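Local atomic coordinates of cephalosporin acylase (Bacillus halodurans, PDB entry 2NLZ), a protein that probably acts as an N-terminal nucleophile hydrolase of the gamma-glutamyltranspeptidase family and may remove acyl side chains from cephalosporins. Residues Q472-N475 / G476-Q480; Q491-R495 / R496-I500; T296-K299 / Q300-M304. The protein carries 1 engineered substitution. One frame throughout, in Å; residues are numbered along the deposited sequence.

Interaction 1 of 3, residues Q472-N475 / G476-Q480; sequences QWTN and GKQVQ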
loop_
_atom_site.group_PDB
_atom_site.type_symbol
_atom_site.label_atom_id
_atom_site.label_comp_id
_atom_site.label_asym_id
_atom_site.label_seq_id
_atom_site.Cartn_x
_atom_site.Cartn_y
_atom_site.Cartn_z
ATOM N N GLN D 472 -11.554 -16.695 5.304
ATOM C CA GLN D 472 -12.528 -17.642 5.844
ATOM C C GLN D 472 -13.212 -18.490 4.785
ATOM O O GLN D 472 -13.675 -17.976 3.773
ATOM C CB GLN D 472 -13.556 -16.964 6.753
ATOM C CG GLN D 472 -14.608 -16.117 6.087
ATOM C CD GLN D 472 -15.724 -15.781 7.050
ATOM O OE1 GLN D 472 -16.259 -16.662 7.730
ATOM N NE2 GLN D 472 -16.074 -14.503 7.128
ATOM N N TRP D 473 -13.255 -19.798 5.034
ATOM C CA TRP D 473 -13.926 -20.754 4.151
ATOM C C TRP D 473 -15.435 -20.776 4.411
ATOM O O TRP D 473 -15.863 -20.749 5.561
ATOM C CB TRP D 473 -13.332 -22.148 4.366
ATOM C CG TRP D 473 -14.166 -23.250 3.839
ATOM C CD1 TRP D 473 -14.199 -23.703 2.563
ATOM C CD2 TRP D 473 -15.095 -24.039 4.574
ATOM N NE1 TRP D 473 -15.089 -24.737 2.450
ATOM C CE2 TRP D 473 -15.657 -24.961 3.673
ATOM C CE3 TRP D 473 -15.511 -24.053 5.905
ATOM C CZ2 TRP D 473 -16.617 -25.893 4.062
ATOM C CZ3 TRP D 473 -16.463 -24.983 6.291
ATOM C CH2 TRP D 473 -17.006 -25.889 5.370
ATOM N N THR D 474 -16.232 -20.838 3.346
ATOM C CA THR D 474 -17.696 -20.916 3.478
ATOM C C THR D 474 -18.316 -22.226 2.964
ATOM O O THR D 474 -18.834 -23.011 3.758
ATOM C CB THR D 474 -18.422 -19.727 2.794
ATOM O OG1 THR D 474 -18.103 -19.699 1.393
ATOM C CG2 THR D 474 -18.042 -18.401 3.446
ATOM N N ASN D 475 -18.266 -22.452 1.645
ATOM C CA ASN D 475 -19.052 -23.514 1.003
ATOM C C ASN D 475 -18.289 -24.782 0.709
ATOM O O ASN D 475 -18.379 -25.756 1.445
ATOM C CB ASN D 475 -19.688 -23.018 -0.296
ATOM C CG ASN D 475 -20.958 -22.240 -0.064
ATOM O OD1 ASN D 475 -21.559 -22.317 1.009
ATOM N ND2 ASN D 475 -21.381 -21.482 -1.073
ATOM N N GLY D 476 -17.562 -24.786 -0.396
ATOM C CA GLY D 476 -16.881 -25.988 -0.831
ATOM C C GLY D 476 -15.446 -25.619 -1.094
ATOM O O GLY D 476 -14.565 -25.857 -0.262
ATOM N N LYS D 477 -15.220 -25.018 -2.256
ATOM C CA LYS D 477 -13.920 -24.479 -2.583
ATOM C C LYS D 477 -13.915 -22.967 -2.324
ATOM O O LYS D 477 -12.902 -22.291 -2.513
ATOM C CB LYS D 477 -13.558 -24.819 -4.030
ATOM C CG LYS D 477 -13.528 -26.316 -4.341
ATOM C CD LYS D 477 -12.867 -26.585 -5.689
ATOM C CE LYS D 477 -12.777 -28.073 -5.994
ATOM N NZ LYS D 477 -11.867 -28.317 -7.141
ATOM N N GLN D 478 -15.057 -22.461 -1.858
ATOM C CA GLN D 478 -15.271 -21.034 -1.600
ATOM C C GLN D 478 -14.551 -20.512 -0.356
ATOM O O GLN D 478 -14.805 -20.970 0.758
ATOM C CB GLN D 478 -16.769 -20.760 -1.465
ATOM C CG GLN D 478 -17.502 -20.570 -2.782
ATOM C CD GLN D 478 -17.382 -19.152 -3.321
ATOM O OE1 GLN D 478 -17.270 -18.949 -4.530
ATOM N NE2 GLN D 478 -17.404 -18.163 -2.422
ATOM N N VAL D 479 -13.657 -19.545 -0.549
ATOM C CA VAL D 479 -12.943 -18.903 0.557
ATOM C C VAL D 479 -12.995 -17.397 0.372
ATOM O O VAL D 479 -12.519 -16.880 -0.642
ATOM C CB VAL D 479 -11.455 -19.312 0.611
ATOM C CG1 VAL D 479 -10.757 -18.583 1.718
ATOM C CG2 VAL D 479 -11.305 -20.793 0.800
ATOM N N GLN D 480 -13.573 -16.700 1.345
ATOM C CA GLN D 480 -13.574 -15.240 1.373
ATOM C C GLN D 480 -12.287 -14.708 1.991
ATOM O O GLN D 480 -11.819 -15.255 2.997
ATOM C CB GLN D 480 -14.749 -14.745 2.197
ATOM C CG GLN D 480 -16.080 -15.310 1.739
ATOM C CD GLN D 480 -17.266 -14.695 2.451
ATOM O OE1 GLN D 480 -18.313 -14.477 1.850
ATOM N NE2 GLN D 480 -17.111 -14.421 3.735
#
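The carbonyl oxygen of Gln-478 is approached by two groups of the preceding arm of the same hairpin. Thr-474 N donates a nearly straight hydrogen bond to it, 3.0 Å from Thr-474 N to Gln-478 O with an angle of 171° at the hydrogen. The CA-H of Trp-473 adds a weaker contact, 3.5 Å from Trp-473 CA to Gln-478 O. Further along, Gln-472 and Gln-480 form an antiparallel hydrogen-bonded pair. Each backbone N bonds to the other residue's O at 2.7 Å, namely Gln-472 N to Gln-480 O and Gln-480 N to Gln-472 O. Trp-473 and Val-479 are the next, non-hydrogen-bonded pair. The arrangement is a beta hairpin, with strands 471-473 and 478-481 joined by a turn through Thr-474 to Lys-477. The indole of Trp-473 reaches forward along this turn. Its CG is anti to the backbone N (chi1 163°), which carries the ring toward Gly-476. There Trp-473 NE1 donates to Gly-476 O at 3.0 Å. The oxygen lies near the ring plane, but the N-H comes from above the carbonyl plane. On the same face as the indole, Val-479 CG2 packs against Trp-473 CB at 4.3 Å. The other face carries Gln-472 and Gln-480, side by side and pointing the same way. Their amide planes are turned 80° apart, and the two NE2 atoms come close without bonding. Thr-474 CG2 lies 3.9 Å from Gln-480 CD, its side chain crossing that glutamine at about a right angle. Val-479 also packs on Ile-301 of helix 294-314, and Gln-446 OE1 accepts a hydrogen bond from Trp-473 N.

Interaction 2 of 3, residues Q491-R495 / R496-I500; sequences QALVR and RGHKI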
loop_
_atom_site.group_PDB
_atom_site.type_symbol
_atom_site.label_atom_id
_atom_site.label_comp_id
_atom_site.label_asym_id
_atom_site.label_seq_id
_atom_site.Cartn_x
_atom_site.Cartn_y
_atom_site.Cartn_z
ATOM N N GLN D 491 -4.337 -14.730 -5.733
ATOM C CA GLN D 491 -4.409 -15.239 -7.098
ATOM C C GLN D 491 -3.621 -16.537 -7.327
ATOM O O GLN D 491 -3.986 -17.339 -8.185
ATOM C CB GLN D 491 -4.020 -14.150 -8.081
ATOM C CG GLN D 491 -5.152 -13.193 -8.335
ATOM C CD GLN D 491 -4.686 -11.929 -9.012
ATOM O OE1 GLN D 491 -3.490 -11.635 -9.047
ATOM N NE2 GLN D 491 -5.630 -11.166 -9.553
ATOM N N ALA D 492 -2.566 -16.747 -6.545
ATOM C CA ALA D 492 -1.848 -18.008 -6.580
ATOM C C ALA D 492 -2.712 -19.134 -5.995
ATOM O O ALA D 492 -2.635 -20.285 -6.439
ATOM C CB ALA D 492 -0.515 -17.888 -5.852
ATOM N N LEU D 493 -3.554 -18.788 -5.022
ATOM C CA LEU D 493 -4.504 -19.740 -4.440
ATOM C C LEU D 493 -5.591 -20.134 -5.428
ATOM O O LEU D 493 -6.088 -21.258 -5.388
ATOM C CB LEU D 493 -5.146 -19.167 -3.182
ATOM C CG LEU D 493 -4.235 -19.092 -1.964
ATOM C CD1 LEU D 493 -4.908 -18.299 -0.865
ATOM C CD2 LEU D 493 -3.878 -20.485 -1.487
ATOM N N VAL D 494 -5.951 -19.204 -6.309
ATOM C CA VAL D 494 -6.970 -19.452 -7.340
ATOM C C VAL D 494 -6.467 -20.438 -8.406
ATOM O O VAL D 494 -7.217 -21.313 -8.868
ATOM C CB VAL D 494 -7.440 -18.132 -8.014
ATOM C CG1 VAL D 494 -8.529 -18.401 -9.049
ATOM C CG2 VAL D 494 -7.947 -17.165 -6.976
ATOM N N ARG D 495 -5.192 -20.295 -8.770
ATOM C CA ARG D 495 -4.543 -21.204 -9.699
ATOM C C ARG D 495 -4.444 -22.601 -9.097
ATOM O O ARG D 495 -4.399 -23.585 -9.825
ATOM C CB ARG D 495 -3.160 -20.680 -10.087
ATOM C CG ARG D 495 -3.193 -19.597 -11.148
ATOM C CD ARG D 495 -1.798 -19.187 -11.571
ATOM N NE ARG D 495 -1.370 -17.930 -10.957
ATOM C CZ ARG D 495 -0.466 -17.827 -9.986
ATOM N NH1 ARG D 495 0.119 -18.913 -9.488
ATOM N NH2 ARG D 495 -0.155 -16.624 -9.515
ATOM N N ARG D 496 -4.434 -22.680 -7.767
ATOM C CA ARG D 496 -4.456 -23.963 -7.059
ATOM C C ARG D 496 -5.880 -24.456 -6.792
ATOM O O ARG D 496 -6.089 -25.435 -6.074
ATOM C CB ARG D 496 -3.649 -23.888 -5.764
ATOM C CG ARG D 496 -2.150 -23.840 -5.997
ATOM C CD ARG D 496 -1.426 -23.502 -4.716
ATOM N NE ARG D 496 -1.153 -24.676 -3.890
ATOM C CZ ARG D 496 0.065 -25.056 -3.515
ATOM N NH1 ARG D 496 1.130 -24.353 -3.892
ATOM N NH2 ARG D 496 0.223 -26.134 -2.756
ATOM N N GLY D 497 -6.863 -23.776 -7.371
ATOM C CA GLY D 497 -8.224 -24.305 -7.383
ATOM C C GLY D 497 -9.230 -23.641 -6.467
ATOM O O GLY D 497 -10.437 -23.861 -6.614
ATOM N N HIS D 498 -8.742 -22.832 -5.529
ATOM C CA HIS D 498 -9.611 -22.153 -4.569
ATOM C C HIS D 498 -10.483 -21.105 -5.240
ATOM O O HIS D 498 -9.992 -20.287 -6.022
ATOM C CB HIS D 498 -8.785 -21.476 -3.474
ATOM C CG HIS D 498 -8.051 -22.430 -2.586
ATOM N ND1 HIS D 498 -8.645 -23.057 -1.513
ATOM C CD2 HIS D 498 -6.766 -22.850 -2.600
ATOM C CE1 HIS D 498 -7.758 -23.824 -0.905
ATOM N NE2 HIS D 498 -6.610 -23.718 -1.546
ATOM N N LYS D 499 -11.779 -21.131 -4.932
ATOM C CA LYS D 499 -12.693 -20.087 -5.391
ATOM C C LYS D 499 -12.616 -18.913 -4.427
ATOM O O LYS D 499 -13.442 -18.778 -3.532
ATOM C CB LYS D 499 -14.134 -20.606 -5.492
ATOM C CG LYS D 499 -14.379 -21.737 -6.508
ATOM C CD LYS D 499 -14.500 -21.224 -7.947
ATOM C CE LYS D 499 -14.504 -22.368 -8.966
ATOM N NZ LYS D 499 -13.153 -22.975 -9.181
ATOM N N ILE D 500 -11.598 -18.076 -4.613
ATOM C CA ILE D 500 -11.326 -16.943 -3.725
ATOM C C ILE D 500 -12.180 -15.737 -4.099
ATOM O O ILE D 500 -12.292 -15.380 -5.274
ATOM C CB ILE D 500 -9.826 -16.537 -3.754
ATOM C CG1 ILE D 500 -8.934 -17.698 -3.313
ATOM C CG2 ILE D 500 -9.568 -15.302 -2.889
ATOM C CD1 ILE D 500 -8.913 -17.932 -1.820
#
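Leu-493 and His-498 cross obliquely where helix 487-495 gives way to strand 499-502. The branch tip CD2 of Leu-493 meets CD2 of the His-498 imidazole at 3.9 Å. The carbonyl oxygen of Leu-493 lies at the edge of this ring, near its plane, 3.3 Å from His-498 CD2. The CG of His-498 is anti to its carbonyl carbon (chi1 -66°), and this swings the ring back alongside the last helical turn. Ile-500 faces the helix from the start of the strand. Its CB lies 3.8 Å from Val-494 CG2. Its CG1 touches Leu-493 CB at 4.1 Å, so the isoleucine bridges two neighbouring helical side chains. Both pairs meet at a slant.

A Schellman motif ends the helix, with Gly-497 as its C-prime residue. His-498 N donates to Leu-493 O at 3.1 Å, and Gly-497 N donates to Val-494 O at 2.9 Å. The second donor stands well above the carbonyl plane of Val-494, about 70° out of it. Gly-497 has a positive phi of 107°, a conformation in which a side chain would jam against the preceding carbonyl. The CA-H of Val-494 adds a contact to the returning chain, 3.4 Å from Val-494 CA to His-498 O. Arg-496 N is hydrogen-bonded to Ala-492 O and only weakly to Leu-493 O. The polar end of His-498 is turned to helix 294-314, where NE2 is hydrogen-bonded to His-298 ND1. Gln-491 NE2 bonds to Leu-504 O of the second subunit, and Ile-500 packs on that same leucine. The chemistry is thus divided: N-H groups of Arg-496, Gly-497 and His-498 bond to the carbonyls of Ala-492, Leu-493 and Val-494, while Leu-493, Val-494 and Ile-500 meet through carbon atoms alone, so this part of the contact is apolar.

Interaction 3 of 3, residues T296-K299 / Q300-M304; sequences TYHK and QIEAM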
loop_
_atom_site.group_PDB
_atom_site.type_symbol
_atom_site.label_atom_id
_atom_site.label_comp_id
_atom_site.label_asym_id
_atom_site.label_seq_id
_atom_site.Cartn_x
_atom_site.Cartn_y
_atom_site.Cartn_z
ATOM N N THR D 296 1.657 -21.684 3.010
ATOM C CA THR D 296 1.118 -21.559 4.363
ATOM C C THR D 296 -0.389 -21.397 4.363
ATOM O O THR D 296 -1.075 -22.175 5.025
ATOM C CB THR D 296 1.753 -20.396 5.132
ATOM O OG1 THR D 296 3.173 -20.546 5.124
ATOM C CG2 THR D 296 1.279 -20.395 6.566
ATOM N N TYR D 297 -0.901 -20.415 3.615
ATOM C CA TYR D 297 -2.353 -20.192 3.536
ATOM C C TYR D 297 -3.075 -21.421 3.004
ATOM O O TYR D 297 -4.135 -21.773 3.504
ATOM C CB TYR D 297 -2.718 -18.952 2.708
ATOM C CG TYR D 297 -2.415 -17.636 3.399
ATOM C CD1 TYR D 297 -3.224 -17.163 4.444
ATOM C CD2 TYR D 297 -1.326 -16.851 3.003
ATOM C CE1 TYR D 297 -2.942 -15.947 5.094
ATOM C CE2 TYR D 297 -1.038 -15.636 3.638
ATOM C CZ TYR D 297 -1.848 -15.186 4.682
ATOM O OH TYR D 297 -1.559 -13.979 5.298
ATOM N N HIS D 298 -2.481 -22.088 2.019
ATOM C CA HIS D 298 -3.079 -23.297 1.450
ATOM C C HIS D 298 -3.301 -24.371 2.502
ATOM O O HIS D 298 -4.430 -24.848 2.679
ATOM C CB HIS D 298 -2.227 -23.854 0.312
ATOM C CG HIS D 298 -2.819 -25.059 -0.356
ATOM N ND1 HIS D 298 -3.985 -25.008 -1.090
ATOM C CD2 HIS D 298 -2.390 -26.343 -0.417
ATOM C CE1 HIS D 298 -4.255 -26.209 -1.570
ATOM N NE2 HIS D 298 -3.305 -27.039 -1.171
ATOM N N LYS D 299 -2.227 -24.736 3.204
ATOM C CA LYS D 299 -2.316 -25.743 4.260
ATOM C C LYS D 299 -3.294 -25.319 5.370
ATOM O O LYS D 299 -4.120 -26.130 5.800
ATOM C CB LYS D 299 -0.930 -26.081 4.811
ATOM C CG LYS D 299 -0.040 -26.818 3.817
ATOM C CD LYS D 299 1.426 -26.738 4.230
ATOM C CE LYS D 299 2.315 -27.514 3.280
ATOM N NZ LYS D 299 3.744 -27.302 3.627
ATOM N N GLN D 300 -3.219 -24.054 5.803
ATOM C CA GLN D 300 -4.196 -23.500 6.742
ATOM C C GLN D 300 -5.599 -23.824 6.261
ATOM O O GLN D 300 -6.312 -24.581 6.915
ATOM C CB GLN D 300 -4.068 -21.975 6.876
ATOM C CG GLN D 300 -2.922 -21.481 7.729
ATOM C CD GLN D 300 -2.927 -19.967 7.920
ATOM O OE1 GLN D 300 -3.019 -19.219 6.959
ATOM N NE2 GLN D 300 -2.810 -19.517 9.166
ATOM N N ILE D 301 -5.965 -23.265 5.104
ATOM C CA ILE D 301 -7.316 -23.373 4.518
ATOM C C ILE D 301 -7.767 -24.828 4.290
ATOM O O ILE D 301 -8.907 -25.187 4.598
ATOM C CB ILE D 301 -7.436 -22.538 3.193
ATOM C CG1 ILE D 301 -7.295 -21.044 3.479
ATOM C CG2 ILE D 301 -8.763 -22.761 2.490
ATOM C CD1 ILE D 301 -6.875 -20.220 2.273
ATOM N N GLU D 302 -6.868 -25.670 3.786
ATOM C CA GLU D 302 -7.211 -27.075 3.568
ATOM C C GLU D 302 -7.499 -27.845 4.853
ATOM O O GLU D 302 -8.503 -28.553 4.930
ATOM C CB GLU D 302 -6.138 -27.777 2.749
ATOM C CG GLU D 302 -5.982 -27.229 1.338
ATOM C CD GLU D 302 -7.170 -27.522 0.430
ATOM O OE1 GLU D 302 -8.235 -26.875 0.572
ATOM O OE2 GLU D 302 -7.016 -28.392 -0.453
ATOM N N ALA D 303 -6.625 -27.687 5.850
ATOM C CA ALA D 303 -6.783 -28.318 7.168
ATOM C C ALA D 303 -8.078 -27.886 7.836
ATOM O O ALA D 303 -8.839 -28.710 8.358
ATOM C CB ALA D 303 -5.590 -27.998 8.069
ATOM N N MET D 304 -8.329 -26.584 7.802
ATOM C CA MET D 304 -9.550 -26.034 8.362
ATOM C C MET D 304 -10.753 -26.689 7.715
ATOM O O MET D 304 -11.669 -27.119 8.409
ATOM C CB MET D 304 -9.598 -24.509 8.194
ATOM C CG MET D 304 -10.849 -23.834 8.768
ATOM S SD MET D 304 -11.331 -24.426 10.408
ATOM C CE MET D 304 -9.963 -23.856 11.413
#
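Glu-302 lays its CG over one face of the His-298 ring. This CH-pi contact measures 3.7 Å from Glu-302 CG to the ring centroid, 18° off the ring normal. The CG of His-298 is anti to the backbone N (chi1 -177°), which puts the imidazole beside the next turn, where the glutamate side chain bends at chi2. Both ring nitrogens have partners: ND1 is held by His-498, and NE2 makes a weak bond to Gly-342 O. The carboxylate is also satisfied. OE1 forms a salt bridge with Lys-305, and OE2 accepts from Leu-346 N. With an alanine in place of His-298, Glu-302 CG would probably be left without the ring it covers, and His-498 NE2 without its mate.

Gln-300 lies side by side with Tyr-297, the amide and ring planes 59° apart. Its OE1 sits 3.3 Å from Tyr-297 CD1 and accepts a hydrogen bond from Trp-471 NE1. Tyr-297 OH bonds to Asp-292, Lys-299 NZ forms a salt bridge with Asp-295, and Thr-296 OG1 is hydrogen-bonded to Thr-293 OG1 and to His-290 O. Ile-301 CD1 touches Tyr-297 CB at 4.4 Å.

The backbone is regularly bonded. Gln-300 N donates to Thr-296 O at 3.0 Å, and Ile-301 N to Tyr-297 O at 2.9 Å. Glu-302 N donates to His-298 O at 2.8 Å, and Ala-303 N to Lys-299 O at 2.9 Å. This four-residue spacing defines an alpha-helix, here part of the long helix 294-314, which packs against helices 274-283 and 444-457 and against strand 471-473.

Overall arrangement
Along the chain, interaction 3 comes first, then interaction 1, then interaction 2. Their centres form a compact triangle, about 11 Å between the centres of interactions 1 and 2 and about 12 Å from each to that of interaction 3. Interactions 1 and 2 share the small three-stranded mixed sheet. Strand 478-481 pairs with 471-473 on one side and, in parallel, with 499-502 on the other. Helix 487-495 makes the crossover between the parallel strands. Helix 294-314, which holds interaction 3, packs against both through Ile-301 and His-298. Through these direct contacts hairpin, crossover and helix form one local unit, whose crossover end also meets the second subunit. All three lie on the same side of the chain's centre.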